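Local coordinates for protein beta-galactosidase/beta-glucuronidase (Faecalibacterium prausnitzii L2-6, PDB 6MVF) that binds flavin mononucleotide and probably hydrolyses beta-glucuronides as a glycoside hydrolase, at residues Asp342-Cys347 and Phe352-Glu357; Glu399-Gly404 and Gly441-Ile446. One frame throughout, in Å; residues are numbered along the deposited sequence.

Both contacts belong to the TIM-barrel domain of this family 2 glycosyl hydrolase, one in the barrel wall and the other in the loops after the strands. Contact 1 packs helix 341-350 on strand 353-357, with its centre about 6 Å from the centre of the chain. Contact 2 joins two loops that follow barrel strands 391-398 and 428-433, the end of the barrel where TIM-barrel enzymes keep their active sites, and its centre lies about 23 Å from the chain centre. The two centres are about 26 Å apart and the nearest atoms about 8 Å, without touching. Neither lines the FMN pocket, although the Ala-356 side chain of contact 1 is about 13 Å from a bound FMN.

Contact 1: residues Asp342-Cys347 and Phe352-Glu357; sequences DFYDAC and FAVWAE
Tyr-344 does two jobs at once: its hydroxyl lies beside the methyl of Ala-356 (OH to CB 3.8 Å) and also reaches the next residue of the strand through a single water. That water sits 2.9 Å from Tyr-344 OH and accepts a hydrogen bond from the backbone N of Glu-357 at 3.0 Å. The same hydroxyl is hydrogen-bonded to His-339 N, so this buried polar end has two partners. Val-354 meets the ring at its edge, near the ring plane, with Tyr-344 CE1 4.1 Å from Val-354 CG1. The valine's torsion (chi1 170°) turns CG1 away from the backbone N and leaves CG2 beside it, which splits the branches: CG1 goes to the tyrosine, while Val-354 CG2 lies 3.6 Å from Cys-347 CB. The cysteine sulfur also approaches Phe-352 obliquely, 5.2 Å from the ring centroid, a sulfur-aromatic contact. Phe-352 N gives a weak hydrogen bond to Cys-347 O (3.3 Å) across the turn from helix to strand. The axes of 342-347 and 353-357 run at 152°, roughly antiparallel, as the second half of a beta-alpha-beta unit of the TIM barrel that begins with strand 331-334. The contact is thus largely apolar, and the buried tyrosine hydroxyl is satisfied by the water and by His-339 N.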
loop_
_atom_site.group_PDB
_atom_site.type_symbol
_atom_site.label_atom_id
_atom_site.label_comp_id
_atom_site.label_asym_id
_atom_site.label_seq_id
_atom_site.Cartn_x
_atom_site.Cartn_y
_atom_site.Cartn_z
ATOM N N ASP A 342 -19.581 8.771 4.129
ATOM C CA ASP A 342 -18.446 8.179 4.830
ATOM C C ASP A 342 -18.776 7.880 6.287
ATOM O O ASP A 342 -18.436 6.798 6.796
ATOM C CB ASP A 342 -17.215 9.089 4.740
ATOM C CG ASP A 342 -16.636 9.182 3.317
ATOM O OD1 ASP A 342 -17.006 8.354 2.440
ATOM O OD2 ASP A 342 -15.810 10.101 3.081
ATOM N N PHE A 343 -19.441 8.809 6.990
ATOM C CA PHE A 343 -19.634 8.516 8.407
ATOM C C PHE A 343 -20.713 7.463 8.621
ATOM O O PHE A 343 -20.578 6.630 9.525
ATOM C CB PHE A 343 -19.940 9.773 9.236
ATOM C CG PHE A 343 -19.771 9.547 10.729
ATOM C CD1 PHE A 343 -18.536 9.753 11.345
ATOM C CD2 PHE A 343 -20.817 9.059 11.504
ATOM C CE1 PHE A 343 -18.354 9.508 12.710
ATOM C CE2 PHE A 343 -20.636 8.819 12.878
ATOM C CZ PHE A 343 -19.400 9.041 13.475
ATOM N N TYR A 344 -21.778 7.466 7.805
ATOM C CA TYR A 344 -22.744 6.373 7.894
ATOM C C TYR A 344 -22.079 5.047 7.564
ATOM O O TYR A 344 -22.279 4.057 8.276
ATOM C CB TYR A 344 -23.950 6.608 6.986
ATOM C CG TYR A 344 -24.799 7.796 7.389
ATOM C CD1 TYR A 344 -25.365 7.879 8.654
ATOM C CD2 TYR A 344 -25.014 8.848 6.506
ATOM C CE1 TYR A 344 -26.119 8.977 9.026
ATOM C CE2 TYR A 344 -25.758 9.947 6.867
ATOM C CZ TYR A 344 -26.313 10.012 8.128
ATOM O OH TYR A 344 -27.056 11.113 8.480
ATOM N N ASP A 345 -21.239 5.023 6.523
ATOM C CA ASP A 345 -20.452 3.830 6.218
ATOM C C ASP A 345 -19.639 3.365 7.430
ATOM O O ASP A 345 -19.696 2.189 7.820
ATOM C CB ASP A 345 -19.529 4.109 5.031
ATOM C CG ASP A 345 -20.277 4.198 3.701
ATOM O OD1 ASP A 345 -21.385 3.614 3.598
ATOM O OD2 ASP A 345 -19.739 4.841 2.753
ATOM N N ALA A 346 -18.880 4.288 8.044
ATOM C CA ALA A 346 -18.134 3.962 9.256
ATOM C C ALA A 346 -19.032 3.423 10.368
ATOM O O ALA A 346 -18.610 2.549 11.131
ATOM C CB ALA A 346 -17.374 5.181 9.760
ATOM N N CYS A 347 -20.268 3.910 10.474
ATOM C CA CYS A 347 -21.174 3.383 11.497
ATOM C C CYS A 347 -21.655 1.971 11.168
ATOM O O CYS A 347 -21.730 1.111 12.057
ATOM C CB CYS A 347 -22.357 4.328 11.668
ATOM S SG CYS A 347 -21.850 5.819 12.508
ATOM N N PHE A 352 -22.620 1.007 15.276
ATOM C CA PHE A 352 -23.278 1.939 16.183
ATOM C C PHE A 352 -24.736 2.054 15.777
ATOM O O PHE A 352 -25.043 2.111 14.581
ATOM C CB PHE A 352 -22.696 3.366 16.144
ATOM C CG PHE A 352 -21.264 3.461 16.509
ATOM C CD1 PHE A 352 -20.865 3.400 17.834
ATOM C CD2 PHE A 352 -20.308 3.682 15.535
ATOM C CE1 PHE A 352 -19.518 3.519 18.186
ATOM C CE2 PHE A 352 -18.963 3.809 15.877
ATOM C CZ PHE A 352 -18.565 3.723 17.204
ATOM N N ALA A 353 -25.620 2.147 16.771
ATOM C CA ALA A 353 -27.012 2.518 16.535
ATOM C C ALA A 353 -27.085 4.017 16.248
ATOM O O ALA A 353 -26.719 4.821 17.107
ATOM C CB ALA A 353 -27.856 2.145 17.760
ATOM N N VAL A 354 -27.542 4.407 15.055
ATOM C CA VAL A 354 -27.479 5.799 14.605
ATOM C C VAL A 354 -28.866 6.436 14.616
ATOM O O VAL A 354 -29.836 5.857 14.109
ATOM C CB VAL A 354 -26.865 5.921 13.203
ATOM C CG1 VAL A 354 -27.044 7.352 12.670
ATOM C CG2 VAL A 354 -25.401 5.526 13.233
ATOM N N TRP A 355 -28.944 7.642 15.182
ATOM C CA TRP A 355 -30.088 8.543 15.076
ATOM C C TRP A 355 -29.726 9.605 14.027
ATOM O O TRP A 355 -28.803 10.403 14.231
ATOM C CB TRP A 355 -30.412 9.117 16.465
ATOM C CG TRP A 355 -31.216 10.443 16.606
ATOM C CD1 TRP A 355 -31.322 11.480 15.704
ATOM C CD2 TRP A 355 -31.985 10.850 17.752
ATOM N NE1 TRP A 355 -32.105 12.483 16.213
ATOM C CE2 TRP A 355 -32.525 12.130 17.467
ATOM C CE3 TRP A 355 -32.266 10.261 18.999
ATOM C CZ2 TRP A 355 -33.339 12.828 18.374
ATOM C CZ3 TRP A 355 -33.071 10.958 19.904
ATOM C CH2 TRP A 355 -33.602 12.225 19.578
ATOM N N ALA A 356 -30.424 9.589 12.890
ATOM C CA ALA A 356 -30.224 10.571 11.830
ATOM C C ALA A 356 -31.389 11.557 11.803
ATOM O O ALA A 356 -32.540 11.170 12.035
ATOM C CB ALA A 356 -30.079 9.892 10.464
ATOM N N GLU A 357 -31.093 12.831 11.510
ATOM C CA GLU A 357 -32.122 13.864 11.563
ATOM C C GLU A 357 -31.881 14.944 10.508
ATOM O O GLU A 357 -30.808 15.041 9.903
ATOM C CB GLU A 357 -32.200 14.491 12.959
ATOM C CG GLU A 357 -31.037 15.358 13.316
ATOM C CD GLU A 357 -31.166 15.976 14.711
ATOM O OE1 GLU A 357 -31.879 15.406 15.563
ATOM O OE2 GLU A 357 -30.561 17.042 14.962
HETATM O O HOH W 1 -28.185 12.548 10.721
#

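Contact 2: residues Glu399-Gly404 and Gly441-Ile446; sequences EILIGG and GPMHRI
Met-443 lays its CG against the fork of Leu-401, touching both methyl branches: Met-443 CG is 3.9 Å from Leu-401 CD1 and 3.9 Å from Leu-401 CD2. Leucine and methionine run antiparallel, and the leucine meets the root of the methionine chain, not its end. Bends at chi2 (-45°) and chi3 (-74°) fold the thioether back on itself and deliver the terminal methyl to Ile-400, with Met-443 CE 3.7 Å from Ile-400 CG2. Here the isoleucine lies roughly perpendicular to the methionine, and its short branch makes the touch while CG1 stands anti to the backbone N (chi1 -157°). One methionine therefore spans two consecutive residues of the opposing loop. No hydrogen bond links the two segments, and they hold each other by apolar packing alone over a modest 110 Å². The methionine is presented by a type I beta turn from Gly-441 to His-444, in which it is the third residue; the closing bond from His-444 N to Gly-441 O is weak, at 3.4 Å. The next residue, His-444, binds Glu-450, at the start of strand 450-453, through ND1 and the Pro-438 carbonyl through NE2. Met-443 also packs on Leu-409 and His-413 of helix 407-423 and on Ile-431 and His-433 of strand 428-433, while Ile-400 reaches that same His-413 and Phe-360, placing the contact between loops, helix and barrel strand.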
loop_
_atom_site.group_PDB
_atom_site.type_symbol
_atom_site.label_atom_id
_atom_site.label_comp_id
_atom_site.label_asym_id
_atom_site.label_seq_id
_atom_site.Cartn_x
_atom_site.Cartn_y
_atom_site.Cartn_z
ATOM N N GLU A 399 -35.626 20.760 19.326
ATOM C CA GLU A 399 -35.881 21.968 20.119
ATOM C C GLU A 399 -36.740 22.982 19.365
ATOM O O GLU A 399 -36.554 24.193 19.496
ATOM C CB GLU A 399 -34.565 22.611 20.565
ATOM C CG GLU A 399 -33.805 21.811 21.582
ATOM C CD GLU A 399 -32.595 22.565 22.113
ATOM O OE1 GLU A 399 -32.243 23.605 21.507
ATOM O OE2 GLU A 399 -31.996 22.126 23.130
ATOM N N ILE A 400 -37.703 22.483 18.582
ATOM C CA ILE A 400 -38.479 23.343 17.695
ATOM C C ILE A 400 -39.364 24.353 18.454
ATOM O O ILE A 400 -39.825 25.340 17.862
ATOM C CB ILE A 400 -39.308 22.466 16.722
ATOM C CG1 ILE A 400 -39.664 23.264 15.465
ATOM C CG2 ILE A 400 -40.559 21.906 17.398
ATOM C CD1 ILE A 400 -38.489 24.052 14.871
ATOM N N LEU A 401 -39.584 24.160 19.757
ATOM C CA LEU A 401 -40.402 25.102 20.524
ATOM C C LEU A 401 -39.632 26.304 21.039
ATOM O O LEU A 401 -40.223 27.130 21.736
ATOM C CB LEU A 401 -41.054 24.426 21.728
ATOM C CG LEU A 401 -42.049 23.298 21.501
ATOM C CD1 LEU A 401 -42.731 22.978 22.811
ATOM C CD2 LEU A 401 -43.032 23.656 20.427
ATOM N N ILE A 402 -38.333 26.416 20.762
ATOM C CA ILE A 402 -37.607 27.592 21.226
ATOM C C ILE A 402 -38.251 28.857 20.674
ATOM O O ILE A 402 -38.339 29.876 21.367
ATOM C CB ILE A 402 -36.116 27.493 20.857
ATOM C CG1 ILE A 402 -35.363 26.679 21.910
ATOM C CG2 ILE A 402 -35.477 28.878 20.737
ATOM C CD1 ILE A 402 -33.982 26.232 21.439
ATOM N N GLY A 403 -38.761 28.791 19.443
ATOM C CA GLY A 403 -39.394 29.895 18.748
ATOM C C GLY A 403 -40.884 30.029 18.976
ATOM O O GLY A 403 -41.528 30.883 18.350
ATOM N N GLY A 404 -41.448 29.199 19.856
ATOM C CA GLY A 404 -42.856 29.235 20.187
ATOM C C GLY A 404 -43.696 28.247 19.406
ATOM O O GLY A 404 -43.484 28.058 18.200
ATOM N N GLY A 441 -49.108 17.915 26.187
ATOM C CA GLY A 441 -49.318 18.789 25.066
ATOM C C GLY A 441 -49.115 18.089 23.744
ATOM O O GLY A 441 -48.763 16.904 23.669
ATOM N N PRO A 442 -49.342 18.831 22.659
ATOM C CA PRO A 442 -49.364 18.216 21.333
ATOM C C PRO A 442 -47.993 17.843 20.787
ATOM O O PRO A 442 -47.933 17.280 19.687
ATOM C CB PRO A 442 -50.016 19.302 20.478
ATOM C CG PRO A 442 -49.565 20.569 21.139
ATOM C CD PRO A 442 -49.607 20.281 22.606
ATOM N N MET A 443 -46.889 18.136 21.490
ATOM C CA MET A 443 -45.584 17.707 20.989
ATOM C C MET A 443 -45.241 16.265 21.365
ATOM O O MET A 443 -44.291 15.704 20.804
ATOM C CB MET A 443 -44.474 18.648 21.476
ATOM C CG MET A 443 -44.544 20.066 20.886
ATOM S SD MET A 443 -44.865 20.117 19.102
ATOM C CE MET A 443 -43.269 19.589 18.453
ATOM N N HIS A 444 -45.989 15.637 22.260
ATOM C CA HIS A 444 -45.742 14.253 22.613
ATOM C C HIS A 444 -46.660 13.305 21.843
ATOM O O HIS A 444 -47.685 13.699 21.280
ATOM C CB HIS A 444 -45.907 14.062 24.111
ATOM C CG HIS A 444 -45.119 15.045 24.911
ATOM N ND1 HIS A 444 -43.744 14.998 24.997
ATOM C CD2 HIS A 444 -45.508 16.115 25.648
ATOM C CE1 HIS A 444 -43.319 15.986 25.762
ATOM N NE2 HIS A 444 -44.369 16.679 26.170
ATOM N N ARG A 445 -46.256 12.037 21.804
ATOM C CA ARG A 445 -47.006 10.965 21.163
ATOM C C ARG A 445 -47.166 11.161 19.657
ATOM O O ARG A 445 -47.981 10.472 19.028
ATOM C CB ARG A 445 -48.378 10.780 21.844
ATOM C CG ARG A 445 -48.215 10.746 23.348
ATOM C CD ARG A 445 -49.416 10.328 24.154
ATOM N NE ARG A 445 -48.945 9.923 25.481
ATOM C CZ ARG A 445 -48.587 10.783 26.436
ATOM N NH1 ARG A 445 -48.672 12.084 26.197
ATOM N NH2 ARG A 445 -48.138 10.356 27.616
ATOM N N ILE A 446 -46.401 12.071 19.051
ATOM C CA ILE A 446 -46.367 12.155 17.594
ATOM C C ILE A 446 -45.468 11.068 17.016
ATOM O O ILE A 446 -45.850 10.357 16.078
ATOM C CB ILE A 446 -45.898 13.549 17.134
ATOM C CG1 ILE A 446 -46.902 14.636 17.510
ATOM C CG2 ILE A 446 -45.654 13.554 15.625
ATOM C CD1 ILE A 446 -46.505 16.010 16.996
#